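Local coordinates for protein uricase (Arthrobacter globiformis, PDB 6OE8) that catalyses the oxidation of urate by molecular oxygen to 5-hydroxyisourate and hydrogen peroxide, the first step from urate to (S)-allantoin, at residues T158-I163 with H316-N321; D224-S229 with H261-E266; S270-H275 with Y300-A305. The protein carries 2 engineered substitutions. One frame throughout, in Å; residues are numbered along the deposited sequence.

Contact 1 (T158-I163 with H316-N321); sequences TAVLEI and HPIWSN
The face of the great antiparallel sheet turned away from its helices is where strand 155-164 receives part of the C-terminal tail, and here V160 and E162 meet I318. The side chains of E162 and I318 lie alongside one another but run in opposite directions. I318 has CG1 anti to its own N (chi1 -168°) and continues extended, which carries CD1 across to the strand, 3.8 Å from E162 CB. The same methyl touches V160 CG1 at 4.2 Å, a looser apolar contact. Travelling the other way, E162 stays extended beyond CG and brings its carboxylate up to the coiled backbone of the tail, with OE1 3.4 Å from I318 CA.

The sheet is that of the T-fold (tunnelling fold) characteristic of uricases. Strand 155-164 sends A159, L161 and I163 to helix 109-123, whereas V160 and E162 point to the opposite face. A carboxylate buried there needs polar company, and E162 finds it in a salt bridge to R73 on strand 62-74 and in two waters. One water donates to E162 OE2 and to I318 O, both at 2.8 Å. The other sits 2.7 Å from E162 OE2 and accepts from N321 ND2; it also lies near P317 O, and with more acceptors around it than it has protons, its bonds are probably shared among them. The coil is steadied from within: I318 N donates to H316 ND1 at 3.1 Å, nearly straight (168°) and in the plane of the imidazole. On the far side of that ring, NE2 is bonded to E167, so the histidine ties the start of the tail segment to strand 167-181.

Contact 2 (D224-S229 with H261-E266); sequences DAVYAS and HPEIDE
Helix 223-240 rests on the helix-covered side of the sheet, and at its first turns V226 and S229 meet the type I beta turn that leads into strand 264-278, touching H261, E263 and I264. H261 lies between two polar partners. On the helix side S229 OG stands at the ring edge, close to the imidazole plane, 2.8 Å from H261 NE2; either atom could be the donor. OG is placed there because it lies anti to the serine N (chi1 176°), reaching outward from the helix. At the other ring nitrogen, H261 ND1 donates to E263 OE2 at 2.9 Å. That bond is bent, with an N-H...O angle of 139°, and it meets the syn side of the oxygen well out of the carboxylate plane. Two bonds at its edge probably hold the ring's rotation, and the carboxylate would tend to favour a protonated ring.

The chain makes this possible by folding back on itself: I264 N bonds to H261 O at 3.1 Å, closing the turn, and E263 bends at chi2 and brings its carboxylate to the ND1 edge of the ring, OE2 tilted about 25° from the imidazole plane. Helix 223-240, the following helix 246-260 and the start of strand 264-278 come together here, in the layered alpha-beta arrangement of the T-fold. V226 points from the helix to the turn. Its CG1 lies over one face of the imidazole, 4.0 Å from H261 ND1, and also reaches I264 CD1 at 4.1 Å; its CG2 packs tightly on E263 OE2, at 3.2 Å. I264 is further enclosed by V257 and I258 of helix 246-260, and V230 and L233 pack on H261.

Contact 3 (S270-H275 with Y300-A305); sequences SLPNKH and YGLIEA
Strands 264-278 and 300-309 form an antiparallel ladder of the uricase T-fold, most regular where L271 pairs with I303 through two nearly straight bonds. L271 N bonds to I303 O at 2.9 Å and 170°, and I303 N answers to L271 O at 3.0 Å. Both of these buried side chains lie on the face where helix 246-260 covers I303. On the other face S270 OG donates to the buried E304 at OE2; the 2.5 Å separation is very short and its exact value doubtful. With chi1 near 180° (177°) OG swings away from its own amide, while the glutamate, extended beyond CG, brings OE2 to the serine. E304 OE1 is bonded to Q43 and Q71 of the second subunit, whose strand carries the sheet on across the interface. Were an alanine to replace E304, S270 OG would probably lose its acceptor and those two glutamines their carboxylate.

Toward the partly exposed P272, N273, H275 and Y300 the bonding is less even. N273 N still bonds to G301 O at 2.8 Å, though from above the carbonyl plane, but G301 N to N273 O is weak (3.1 Å, 133°). P272 CB packs against Y300 CD2 at 3.7 Å, and Y300 OH turns to E48 of the second subunit. This looser end probably contributes to the active site: N273, near the urate-binding R204, probably binds urate, and H275 probably acts in the charge relay. Because G301 lacks a side chain, its CA can lie 3.8 Å from N273 CB.

In the fold
Along the chain, contact 2 closes before contact 3 opens, and both are nested inside the long loop that contact 1 closes. All three reach one antiparallel sheet, with centres about 16 Å (contacts 1 and 2), 22 Å (1 and 3) and 24 Å (2 and 3) apart. Contacts 2 and 3 share strand 264-278, one at its entry and the other near the urate site. Contact 1 joins contact 2 directly through W319 NE1 and E266 OE2, a probable hydrogen bond. The tail beyond strand 300-309 returns to strand 155-164, and contacts 1 and 3 both touch the second subunit, so the sheet carries the tail on one face while strands 264-278 and 300-309 bring the probable urate site next to the interface.

Contact 1 (T158-I163 with H316-N321)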
ATOM      1  N   THR A 158      -4.392  -3.922 -18.797  1.00 13.82           N
ATOM      2  CA  THR A 158      -4.566  -2.480 -18.899  1.00 14.07           C
ATOM      3  C   THR A 158      -4.905  -2.104 -20.333  1.00 14.78           C
ATOM      4  O   THR A 158      -4.535  -2.805 -21.277  1.00 14.89           O
ATOM      5  CB  THR A 158      -3.310  -1.698 -18.481  1.00 16.07           C
ATOM      6  OG1 THR A 158      -2.223  -2.032 -19.350  1.00 14.01           O
ATOM      7  CG2 THR A 158      -2.923  -2.036 -17.040  1.00 16.95           C
ATOM      8  N   ALA A 159      -5.554  -0.951 -20.482  1.00 15.02           N
ATOM      9  CA  ALA A 159      -5.808  -0.365 -21.794  1.00 16.03           C
ATOM     10  C   ALA A 159      -5.787   1.150 -21.664  1.00 17.29           C
ATOM     11  O   ALA A 159      -6.289   1.695 -20.681  1.00 16.94           O
ATOM     12  CB  ALA A 159      -7.146  -0.834 -22.367  1.00 15.83           C
ATOM     13  N   VAL A 160      -5.117   1.816 -22.600  1.00 12.75           N
ATOM     14  CA  VAL A 160      -5.074   3.272 -22.649  1.00 13.59           C
ATOM     15  C   VAL A 160      -5.419   3.706 -24.067  1.00 17.03           C
ATOM     16  O   VAL A 160      -4.744   3.304 -25.021  1.00 16.94           O
ATOM     17  CB  VAL A 160      -3.702   3.828 -22.229  1.00 15.46           C
ATOM     18  CG1 VAL A 160      -3.680   5.335 -22.373  1.00 15.91           C
ATOM     19  CG2 VAL A 160      -3.358   3.394 -20.785  1.00 16.38           C
ATOM     20  N   LEU A 161      -6.423   4.561 -24.203  1.00 16.10           N
ATOM     21  CA  LEU A 161      -6.857   5.087 -25.485  1.00 15.87           C
ATOM     22  C   LEU A 161      -6.649   6.590 -25.478  1.00 17.73           C
ATOM     23  O   LEU A 161      -7.054   7.267 -24.527  1.00 15.07           O
ATOM     24  CB  LEU A 161      -8.334   4.772 -25.732  1.00 16.11           C
ATOM     25  CG  LEU A 161      -9.041   5.677 -26.749  1.00 17.01           C
ATOM     26  CD1 LEU A 161      -8.512   5.403 -28.136  1.00 15.83           C
ATOM     27  CD2 LEU A 161     -10.551   5.505 -26.697  1.00 15.71           C
ATOM     28  N   GLU A 162      -5.985   7.108 -26.509  1.00 15.53           N
ATOM     29  CA  GLU A 162      -5.828   8.544 -26.658  1.00 16.02           C
ATOM     30  C   GLU A 162      -6.400   8.954 -28.005  1.00 18.22           C
ATOM     31  O   GLU A 162      -6.088   8.340 -29.032  1.00 17.66           O
ATOM     32  CB  GLU A 162      -4.370   8.981 -26.515  1.00 16.89           C
ATOM     33  CG  GLU A 162      -4.096   9.541 -25.116  1.00 22.99           C
ATOM     34  CD  GLU A 162      -2.725  10.167 -24.979  1.00 27.09           C
ATOM     35  OE1 GLU A 162      -2.179  10.601 -26.012  1.00 28.00           O
ATOM     36  OE2 GLU A 162      -2.217  10.254 -23.835  1.00 29.36           O
ATOM     37  N   ILE A 163      -7.280   9.948 -27.991  1.00 16.59           N
ATOM     38  CA  ILE A 163      -7.860  10.487 -29.217  1.00 16.07           C
ATOM     39  C   ILE A 163      -7.281  11.872 -29.427  1.00 19.71           C
ATOM     40  O   ILE A 163      -7.231  12.678 -28.487  1.00 19.30           O
ATOM     41  CB  ILE A 163      -9.397  10.531 -29.186  1.00 17.76           C
ATOM     42  CG1 ILE A 163      -9.966   9.117 -29.087  1.00 16.17           C
ATOM     43  CG2 ILE A 163      -9.937  11.246 -30.433  1.00 19.56           C
ATOM     44  CD1 ILE A 163     -11.467   9.082 -28.953  1.00 18.59           C
ATOM     45  N   HIS A 316       5.511   8.093 -30.529  1.00 22.00           N
ATOM     46  CA  HIS A 316       4.080   8.362 -30.512  1.00 23.36           C
ATOM     47  C   HIS A 316       3.726   9.181 -29.269  1.00 22.68           C
ATOM     48  O   HIS A 316       4.219   8.890 -28.169  1.00 22.43           O
ATOM     49  CB  HIS A 316       3.242   7.088 -30.561  1.00 19.53           C
ATOM     50  CG  HIS A 316       1.810   7.341 -30.916  1.00 23.00           C
ATOM     51  ND1 HIS A 316       0.920   7.929 -30.043  1.00 20.49           N
ATOM     52  CD2 HIS A 316       1.133   7.149 -32.074  1.00 21.39           C
ATOM     53  CE1 HIS A 316      -0.255   8.052 -30.636  1.00 22.83           C
ATOM     54  NE2 HIS A 316      -0.152   7.587 -31.868  1.00 22.42           N
ATOM     55  N   PRO A 317       2.884  10.205 -29.410  1.00 23.39           N
ATOM     56  CA  PRO A 317       2.546  11.054 -28.255  1.00 24.06           C
ATOM     57  C   PRO A 317       1.904  10.329 -27.077  1.00 21.37           C
ATOM     58  O   PRO A 317       2.010  10.827 -25.951  1.00 21.90           O
ATOM     59  CB  PRO A 317       1.575  12.080 -28.861  1.00 23.58           C
ATOM     60  CG  PRO A 317       1.948  12.141 -30.302  1.00 28.24           C
ATOM     61  CD  PRO A 317       2.341  10.742 -30.670  1.00 27.12           C
ATOM     62  N   ILE A 318       1.280   9.166 -27.277  1.00 22.17           N
ATOM     63  CA  ILE A 318       0.563   8.518 -26.179  1.00 20.28           C
ATOM     64  C   ILE A 318       1.520   8.136 -25.055  1.00 21.55           C
ATOM     65  O   ILE A 318       1.204   8.310 -23.860  1.00 25.20           O
ATOM     66  CB  ILE A 318      -0.224   7.303 -26.731  1.00 21.25           C
ATOM     67  CG1 ILE A 318      -1.238   6.757 -25.707  1.00 19.38           C
ATOM     68  CG2 ILE A 318       0.717   6.221 -27.275  1.00 18.29           C
ATOM     69  CD1 ILE A 318      -2.236   5.785 -26.320  1.00 16.20           C
ATOM     70  N   TRP A 319       2.764   7.809 -25.409  1.00 20.96           N
ATOM     71  CA  TRP A 319       3.732   7.401 -24.403  1.00 22.48           C
ATOM     72  C   TRP A 319       4.108   8.543 -23.479  1.00 25.93           C
ATOM     73  O   TRP A 319       4.599   8.285 -22.367  1.00 24.88           O
ATOM     74  CB  TRP A 319       4.998   6.842 -25.053  1.00 23.71           C
ATOM     75  CG  TRP A 319       4.772   5.620 -25.895  1.00 22.14           C
ATOM     76  CD1 TRP A 319       4.904   5.513 -27.248  1.00 20.74           C
ATOM     77  CD2 TRP A 319       4.301   4.348 -25.434  1.00 18.96           C
ATOM     78  NE1 TRP A 319       4.593   4.231 -27.653  1.00 18.61           N
ATOM     79  CE2 TRP A 319       4.214   3.500 -26.557  1.00 18.04           C
ATOM     80  CE3 TRP A 319       3.964   3.839 -24.174  1.00 18.64           C
ATOM     81  CZ2 TRP A 319       3.807   2.172 -26.458  1.00 17.22           C
ATOM     82  CZ3 TRP A 319       3.562   2.520 -24.074  1.00 16.79           C
ATOM     83  CH2 TRP A 319       3.480   1.701 -25.212  1.00 16.63           C
ATOM     84  N   SER A 320       3.872   9.790 -23.900  1.00 20.26           N
ATOM     85  CA  SER A 320       4.262  10.899 -23.042  1.00 25.27           C
ATOM     86  C   SER A 320       3.460  10.918 -21.751  1.00 27.20           C
ATOM     87  O   SER A 320       3.944  11.431 -20.739  1.00 27.56           O
ATOM     88  CB  SER A 320       4.110  12.225 -23.774  1.00 26.76           C
ATOM     89  OG  SER A 320       5.002  12.278 -24.881  1.00 35.26           O
ATOM     90  N   ASN A 321       2.229  10.405 -21.758  1.00 25.33           N
ATOM     91  CA  ASN A 321       1.425  10.447 -20.540  1.00 24.11           C
ATOM     92  C   ASN A 321       0.984   9.063 -20.083  1.00 25.61           C
ATOM     93  O   ASN A 321       0.084   8.943 -19.240  1.00 21.20           O
ATOM     94  CB  ASN A 321       0.250  11.410 -20.690  1.00 26.30           C
ATOM     95  CG  ASN A 321       0.718  12.840 -20.950  1.00 32.23           C
ATOM     96  OD1 ASN A 321       1.325  13.471 -20.074  1.00 32.39           O
ATOM     97  ND2 ASN A 321       0.488  13.335 -22.161  1.00 26.85           N
TER
HETATM   98  O   HOH W   1      -1.043   8.352 -22.224  1.00 21.50           O
HETATM   99  O   HOH W   2       0.106  11.509 -24.160  1.00 29.87           O

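Contact 2 (D224-S229 with H261-E266)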
ATOM      1  N   ASP A 224      -9.172  -9.358 -27.148  1.00 19.92           N
ATOM      2  CA  ASP A 224      -8.983 -10.412 -26.147  1.00 23.02           C
ATOM      3  C   ASP A 224      -8.019 -11.481 -26.653  1.00 22.74           C
ATOM      4  O   ASP A 224      -7.164 -11.972 -25.897  1.00 22.14           O
ATOM      5  CB  ASP A 224     -10.318 -11.050 -25.747  1.00 23.39           C
ATOM      6  CG  ASP A 224     -11.208 -10.109 -24.953  1.00 27.88           C
ATOM      7  OD1 ASP A 224     -10.682  -9.136 -24.365  1.00 24.99           O
ATOM      8  OD2 ASP A 224     -12.424 -10.394 -24.840  1.00 29.17           O
ATOM      9  N   ALA A 225      -8.110 -11.825 -27.939  1.00 21.73           N
ATOM     10  CA  ALA A 225      -7.256 -12.882 -28.461  1.00 21.99           C
ATOM     11  C   ALA A 225      -5.813 -12.416 -28.531  1.00 20.66           C
ATOM     12  O   ALA A 225      -4.892 -13.175 -28.211  1.00 20.65           O
ATOM     13  CB  ALA A 225      -7.756 -13.336 -29.831  1.00 23.90           C
ATOM     14  N   VAL A 226      -5.596 -11.150 -28.895  1.00 21.43           N
ATOM     15  CA  VAL A 226      -4.235 -10.636 -28.928  1.00 19.80           C
ATOM     16  C   VAL A 226      -3.676 -10.527 -27.515  1.00 18.36           C
ATOM     17  O   VAL A 226      -2.493 -10.790 -27.287  1.00 17.07           O
ATOM     18  CB  VAL A 226      -4.171  -9.290 -29.669  1.00 20.46           C
ATOM     19  CG1 VAL A 226      -2.765  -8.732 -29.592  1.00 18.98           C
ATOM     20  CG2 VAL A 226      -4.601  -9.464 -31.133  1.00 18.22           C
ATOM     21  N   TYR A 227      -4.494 -10.127 -26.544  1.00 18.64           N
ATOM     22  CA  TYR A 227      -3.996 -10.113 -25.164  1.00 19.26           C
ATOM     23  C   TYR A 227      -3.525 -11.501 -24.734  1.00 18.59           C
ATOM     24  O   TYR A 227      -2.414 -11.658 -24.202  1.00 18.47           O
ATOM     25  CB  TYR A 227      -5.075  -9.616 -24.199  1.00 17.71           C
ATOM     26  CG  TYR A 227      -4.623  -9.602 -22.731  1.00 18.69           C
ATOM     27  CD1 TYR A 227      -3.792  -8.602 -22.249  1.00 17.50           C
ATOM     28  CD2 TYR A 227      -4.971 -10.627 -21.865  1.00 20.47           C
ATOM     29  CE1 TYR A 227      -3.357  -8.593 -20.931  1.00 18.25           C
ATOM     30  CE2 TYR A 227      -4.539 -10.638 -20.540  1.00 19.57           C
ATOM     31  CZ  TYR A 227      -3.731  -9.619 -20.082  1.00 19.67           C
ATOM     32  OH  TYR A 227      -3.303  -9.615 -18.774  1.00 20.37           O
ATOM     33  N   ALA A 228      -4.346 -12.528 -24.991  1.00 16.72           N
ATOM     34  CA  ALA A 228      -3.955 -13.884 -24.599  1.00 21.83           C
ATOM     35  C   ALA A 228      -2.688 -14.340 -25.318  1.00 21.60           C
ATOM     36  O   ALA A 228      -1.780 -14.921 -24.697  1.00 20.05           O
ATOM     37  CB  ALA A 228      -5.103 -14.857 -24.869  1.00 21.91           C
ATOM     38  N   SER A 229      -2.575 -14.007 -26.608  1.00 20.40           N
ATOM     39  CA  SER A 229      -1.400 -14.382 -27.382  1.00 19.48           C
ATOM     40  C   SER A 229      -0.144 -13.701 -26.862  1.00 17.14           C
ATOM     41  O   SER A 229       0.895 -14.347 -26.692  1.00 17.88           O
ATOM     42  CB  SER A 229      -1.608 -14.029 -28.856  1.00 19.88           C
ATOM     43  OG  SER A 229      -0.431 -14.318 -29.585  1.00 18.56           O
ATOM     44  N   HIS A 261       2.706 -10.378 -34.554  1.00 20.15           N
ATOM     45  CA  HIS A 261       1.513  -9.533 -34.540  1.00 21.67           C
ATOM     46  C   HIS A 261       1.701  -8.312 -35.421  1.00 20.96           C
ATOM     47  O   HIS A 261       2.207  -7.271 -34.961  1.00 18.00           O
ATOM     48  CB  HIS A 261       1.162  -9.124 -33.111  1.00 22.00           C
ATOM     49  CG  HIS A 261       0.638 -10.249 -32.278  1.00 23.46           C
ATOM     50  ND1 HIS A 261      -0.656 -10.711 -32.381  1.00 22.37           N
ATOM     51  CD2 HIS A 261       1.242 -11.029 -31.350  1.00 21.12           C
ATOM     52  CE1 HIS A 261      -0.832 -11.717 -31.541  1.00 23.36           C
ATOM     53  NE2 HIS A 261       0.305 -11.931 -30.905  1.00 22.04           N
ATOM     54  N   PRO A 262       1.258  -8.383 -36.681  1.00 19.58           N
ATOM     55  CA  PRO A 262       1.377  -7.228 -37.581  1.00 20.62           C
ATOM     56  C   PRO A 262       0.648  -6.003 -37.082  1.00 18.94           C
ATOM     57  O   PRO A 262       1.023  -4.880 -37.439  1.00 18.94           O
ATOM     58  CB  PRO A 262       0.761  -7.741 -38.894  1.00 21.17           C
ATOM     59  CG  PRO A 262       0.870  -9.246 -38.815  1.00 24.75           C
ATOM     60  CD  PRO A 262       0.679  -9.563 -37.355  1.00 21.75           C
ATOM     61  N   GLU A 263      -0.385  -6.186 -36.261  1.00 19.84           N
ATOM     62  CA  GLU A 263      -1.198  -5.074 -35.792  1.00 18.49           C
ATOM     63  C   GLU A 263      -0.533  -4.288 -34.671  1.00 17.88           C
ATOM     64  O   GLU A 263      -1.070  -3.252 -34.266  1.00 17.52           O
ATOM     65  CB  GLU A 263      -2.567  -5.588 -35.330  1.00 20.21           C
ATOM     66  CG  GLU A 263      -2.538  -6.385 -34.028  1.00 22.73           C
ATOM     67  CD  GLU A 263      -2.220  -7.863 -34.222  1.00 24.67           C
ATOM     68  OE1 GLU A 263      -1.759  -8.254 -35.311  1.00 25.11           O
ATOM     69  OE2 GLU A 263      -2.428  -8.638 -33.267  1.00 29.67           O
ATOM     70  N   ILE A 264       0.638  -4.718 -34.203  1.00 16.85           N
ATOM     71  CA  ILE A 264       1.375  -4.045 -33.140  1.00 16.21           C
ATOM     72  C   ILE A 264       2.613  -3.385 -33.729  1.00 15.31           C
ATOM     73  O   ILE A 264       3.407  -4.043 -34.409  1.00 17.98           O
ATOM     74  CB  ILE A 264       1.758  -5.038 -32.024  1.00 18.09           C
ATOM     75  CG1 ILE A 264       0.502  -5.616 -31.364  1.00 17.26           C
ATOM     76  CG2 ILE A 264       2.703  -4.388 -31.005  1.00 15.45           C
ATOM     77  CD1 ILE A 264       0.787  -6.756 -30.401  1.00 17.57           C
ATOM     78  N   ASP A 265       2.790  -2.087 -33.456  1.00 15.59           N
ATOM     79  CA  ASP A 265       3.962  -1.359 -33.935  1.00 15.02           C
ATOM     80  C   ASP A 265       5.154  -1.458 -32.997  1.00 15.53           C
ATOM     81  O   ASP A 265       6.304  -1.459 -33.460  1.00 15.19           O
ATOM     82  CB  ASP A 265       3.648   0.132 -34.101  1.00 17.21           C
ATOM     83  CG  ASP A 265       3.184   0.499 -35.505  1.00 21.48           C
ATOM     84  OD1 ASP A 265       3.056  -0.397 -36.369  1.00 22.68           O
ATOM     85  OD2 ASP A 265       2.992   1.714 -35.748  1.00 23.12           O
ATOM     86  N   GLU A 266       4.909  -1.614 -31.700  1.00 15.06           N
ATOM     87  CA  GLU A 266       5.971  -1.539 -30.714  1.00 14.55           C
ATOM     88  C   GLU A 266       5.451  -1.990 -29.367  1.00 14.59           C
ATOM     89  O   GLU A 266       4.246  -1.909 -29.078  1.00 14.09           O
ATOM     90  CB  GLU A 266       6.549  -0.123 -30.583  1.00 14.68           C
ATOM     91  CG  GLU A 266       5.498   0.925 -30.237  1.00 16.68           C
ATOM     92  CD  GLU A 266       6.088   2.302 -29.959  1.00 19.38           C
ATOM     93  OE1 GLU A 266       7.332   2.421 -29.878  1.00 18.81           O
ATOM     94  OE2 GLU A 266       5.310   3.278 -29.885  1.00 20.23           O
TER

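Contact 3 (S270-H275 with Y300-A305)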
ATOM      1  N   SER A 270       9.047  -2.615 -18.750  1.00 17.64           N
ATOM      2  CA  SER A 270       9.766  -2.133 -17.578  1.00 16.88           C
ATOM      3  C   SER A 270       9.875  -3.307 -16.622  1.00 16.22           C
ATOM      4  O   SER A 270       8.878  -3.700 -16.013  1.00 16.41           O
ATOM      5  CB  SER A 270       9.039  -0.961 -16.924  1.00 20.53           C
ATOM      6  OG  SER A 270       9.716  -0.558 -15.748  1.00 21.24           O
ATOM      7  N   LEU A 271      11.075  -3.858 -16.481  1.00 16.57           N
ATOM      8  CA  LEU A 271      11.271  -5.097 -15.736  1.00 15.93           C
ATOM      9  C   LEU A 271      12.194  -4.846 -14.557  1.00 18.64           C
ATOM     10  O   LEU A 271      13.388  -4.545 -14.758  1.00 17.64           O
ATOM     11  CB  LEU A 271      11.862  -6.171 -16.649  1.00 19.25           C
ATOM     12  CG  LEU A 271      10.993  -6.579 -17.849  1.00 18.56           C
ATOM     13  CD1 LEU A 271      11.713  -7.624 -18.691  1.00 17.50           C
ATOM     14  CD2 LEU A 271       9.616  -7.066 -17.415  1.00 16.84           C
ATOM     15  N   PRO A 272      11.695  -4.916 -13.328  1.00 16.53           N
ATOM     16  CA  PRO A 272      12.598  -4.894 -12.177  1.00 16.54           C
ATOM     17  C   PRO A 272      13.376  -6.193 -12.079  1.00 17.92           C
ATOM     18  O   PRO A 272      12.871  -7.270 -12.396  1.00 19.00           O
ATOM     19  CB  PRO A 272      11.651  -4.721 -10.988  1.00 19.64           C
ATOM     20  CG  PRO A 272      10.348  -5.290 -11.466  1.00 20.43           C
ATOM     21  CD  PRO A 272      10.278  -4.959 -12.926  1.00 16.98           C
ATOM     22  N   ASN A 273      14.635  -6.073 -11.698  1.00 13.99           N
ATOM     23  CA  ASN A 273      15.466  -7.220 -11.362  1.00 17.22           C
ATOM     24  C   ASN A 273      15.349  -7.342  -9.847  1.00 17.34           C
ATOM     25  O   ASN A 273      15.946  -6.550  -9.103  1.00 18.02           O
ATOM     26  CB  ASN A 273      16.902  -7.035 -11.837  1.00 17.96           C
ATOM     27  CG  ASN A 273      17.699  -8.339 -11.824  1.00 23.69           C
ATOM     28  OD1 ASN A 273      17.200  -9.384 -11.412  1.00 23.24           O
ATOM     29  ND2 ASN A 273      18.940  -8.281 -12.295  1.00 29.55           N
ATOM     30  N   LYS A 274      14.481  -8.273  -9.422  1.00 16.38           N
ATOM     31  CA  LYS A 274      14.079  -8.534  -8.034  1.00 17.91           C
ATOM     32  C   LYS A 274      15.115  -9.468  -7.421  1.00 17.06           C
ATOM     33  O   LYS A 274      15.033 -10.693  -7.576  1.00 15.34           O
ATOM     34  CB  LYS A 274      12.687  -9.166  -7.997  1.00 17.39           C
ATOM     35  CG  LYS A 274      11.569  -8.312  -8.609  1.00 20.11           C
ATOM     36  CD  LYS A 274      10.249  -9.093  -8.768  1.00 18.42           C
ATOM     37  CE  LYS A 274       9.498  -9.311  -7.455  1.00 22.87           C
ATOM     38  NZ  LYS A 274       8.915  -8.050  -6.938  1.00 30.53           N
ATOM     39  N   HIS A 275      16.081  -8.902  -6.702  1.00 15.07           N
ATOM     40  CA  HIS A 275      17.295  -9.641  -6.388  1.00 18.26           C
ATOM     41  C   HIS A 275      17.043 -10.744  -5.365  1.00 18.11           C
ATOM     42  O   HIS A 275      16.314 -10.554  -4.387  1.00 16.38           O
ATOM     43  CB  HIS A 275      18.384  -8.692  -5.898  1.00 18.22           C
ATOM     44  CG  HIS A 275      18.795  -7.690  -6.931  1.00 21.54           C
ATOM     45  ND1 HIS A 275      19.500  -8.039  -8.063  1.00 21.87           N
ATOM     46  CD2 HIS A 275      18.625  -6.347  -6.996  1.00 22.85           C
ATOM     47  CE1 HIS A 275      19.722  -6.962  -8.796  1.00 22.60           C
ATOM     48  NE2 HIS A 275      19.204  -5.921  -8.170  1.00 20.96           N
ATOM     49  N   TYR A 300      16.542  -2.368  -6.375  1.00 13.23           N
ATOM     50  CA  TYR A 300      16.309  -3.386  -7.387  1.00 14.49           C
ATOM     51  C   TYR A 300      16.723  -2.849  -8.745  1.00 14.59           C
ATOM     52  O   TYR A 300      16.655  -1.641  -8.997  1.00 13.40           O
ATOM     53  CB  TYR A 300      14.840  -3.845  -7.407  1.00 15.85           C
ATOM     54  CG  TYR A 300      13.830  -2.722  -7.549  1.00 15.86           C
ATOM     55  CD1 TYR A 300      13.314  -2.097  -6.418  1.00 16.92           C
ATOM     56  CD2 TYR A 300      13.417  -2.265  -8.802  1.00 16.20           C
ATOM     57  CE1 TYR A 300      12.399  -1.071  -6.521  1.00 17.97           C
ATOM     58  CE2 TYR A 300      12.494  -1.222  -8.922  1.00 14.56           C
ATOM     59  CZ  TYR A 300      11.995  -0.632  -7.777  1.00 19.04           C
ATOM     60  OH  TYR A 300      11.090   0.400  -7.862  1.00 16.61           O
ATOM     61  N   GLY A 301      17.189  -3.752  -9.608  1.00 15.59           N
ATOM     62  CA  GLY A 301      17.468  -3.343 -10.976  1.00 14.29           C
ATOM     63  C   GLY A 301      16.191  -2.906 -11.669  1.00 13.12           C
ATOM     64  O   GLY A 301      15.106  -3.368 -11.334  1.00 14.88           O
ATOM     65  N   LEU A 302      16.300  -1.962 -12.605  1.00 13.37           N
ATOM     66  CA  LEU A 302      15.114  -1.511 -13.338  1.00 13.66           C
ATOM     67  C   LEU A 302      15.549  -1.376 -14.791  1.00 14.60           C
ATOM     68  O   LEU A 302      16.205  -0.394 -15.152  1.00 12.87           O
ATOM     69  CB  LEU A 302      14.546  -0.205 -12.788  1.00 12.85           C
ATOM     70  CG  LEU A 302      13.212   0.219 -13.418  1.00 16.23           C
ATOM     71  CD1 LEU A 302      12.156  -0.886 -13.272  1.00 16.24           C
ATOM     72  CD2 LEU A 302      12.683   1.528 -12.818  1.00 16.39           C
ATOM     73  N   ILE A 303      15.252  -2.404 -15.587  1.00 12.81           N
ATOM     74  CA  ILE A 303      15.676  -2.507 -16.981  1.00 14.27           C
ATOM     75  C   ILE A 303      14.478  -2.190 -17.874  1.00 16.96           C
ATOM     76  O   ILE A 303      13.445  -2.870 -17.800  1.00 12.92           O
ATOM     77  CB  ILE A 303      16.250  -3.903 -17.269  1.00 15.40           C
ATOM     78  CG1 ILE A 303      17.052  -4.442 -16.062  1.00 21.54           C
ATOM     79  CG2 ILE A 303      17.121  -3.868 -18.474  1.00 17.78           C
ATOM     80  CD1 ILE A 303      18.129  -3.490 -15.496  1.00 17.16           C
ATOM     81  N   GLU A 304      14.593  -1.147 -18.708  1.00 14.69           N
ATOM     82  CA  GLU A 304      13.455  -0.691 -19.498  1.00 14.08           C
ATOM     83  C   GLU A 304      13.821  -0.583 -20.973  1.00 15.68           C
ATOM     84  O   GLU A 304      14.890  -0.064 -21.317  1.00 12.73           O
ATOM     85  CB  GLU A 304      12.935   0.634 -18.923  1.00 16.41           C
ATOM     86  CG  GLU A 304      12.642   0.510 -17.399  1.00 18.21           C
ATOM     87  CD  GLU A 304      11.958   1.729 -16.777  1.00 24.37           C
ATOM     88  OE1 GLU A 304      12.610   2.794 -16.698  1.00 22.76           O
ATOM     89  OE2 GLU A 304      10.791   1.604 -16.327  1.00 24.17           O
ATOM     90  N   ALA A 305      12.946  -1.089 -21.843  1.00 16.07           N
ATOM     91  CA  ALA A 305      13.269  -1.027 -23.268  1.00 14.75           C
ATOM     92  C   ALA A 305      12.030  -0.996 -24.143  1.00 15.20           C
ATOM     93  O   ALA A 305      10.947  -1.447 -23.757  1.00 15.12           O
ATOM     94  CB  ALA A 305      14.148  -2.202 -23.719  1.00 14.40           C
TER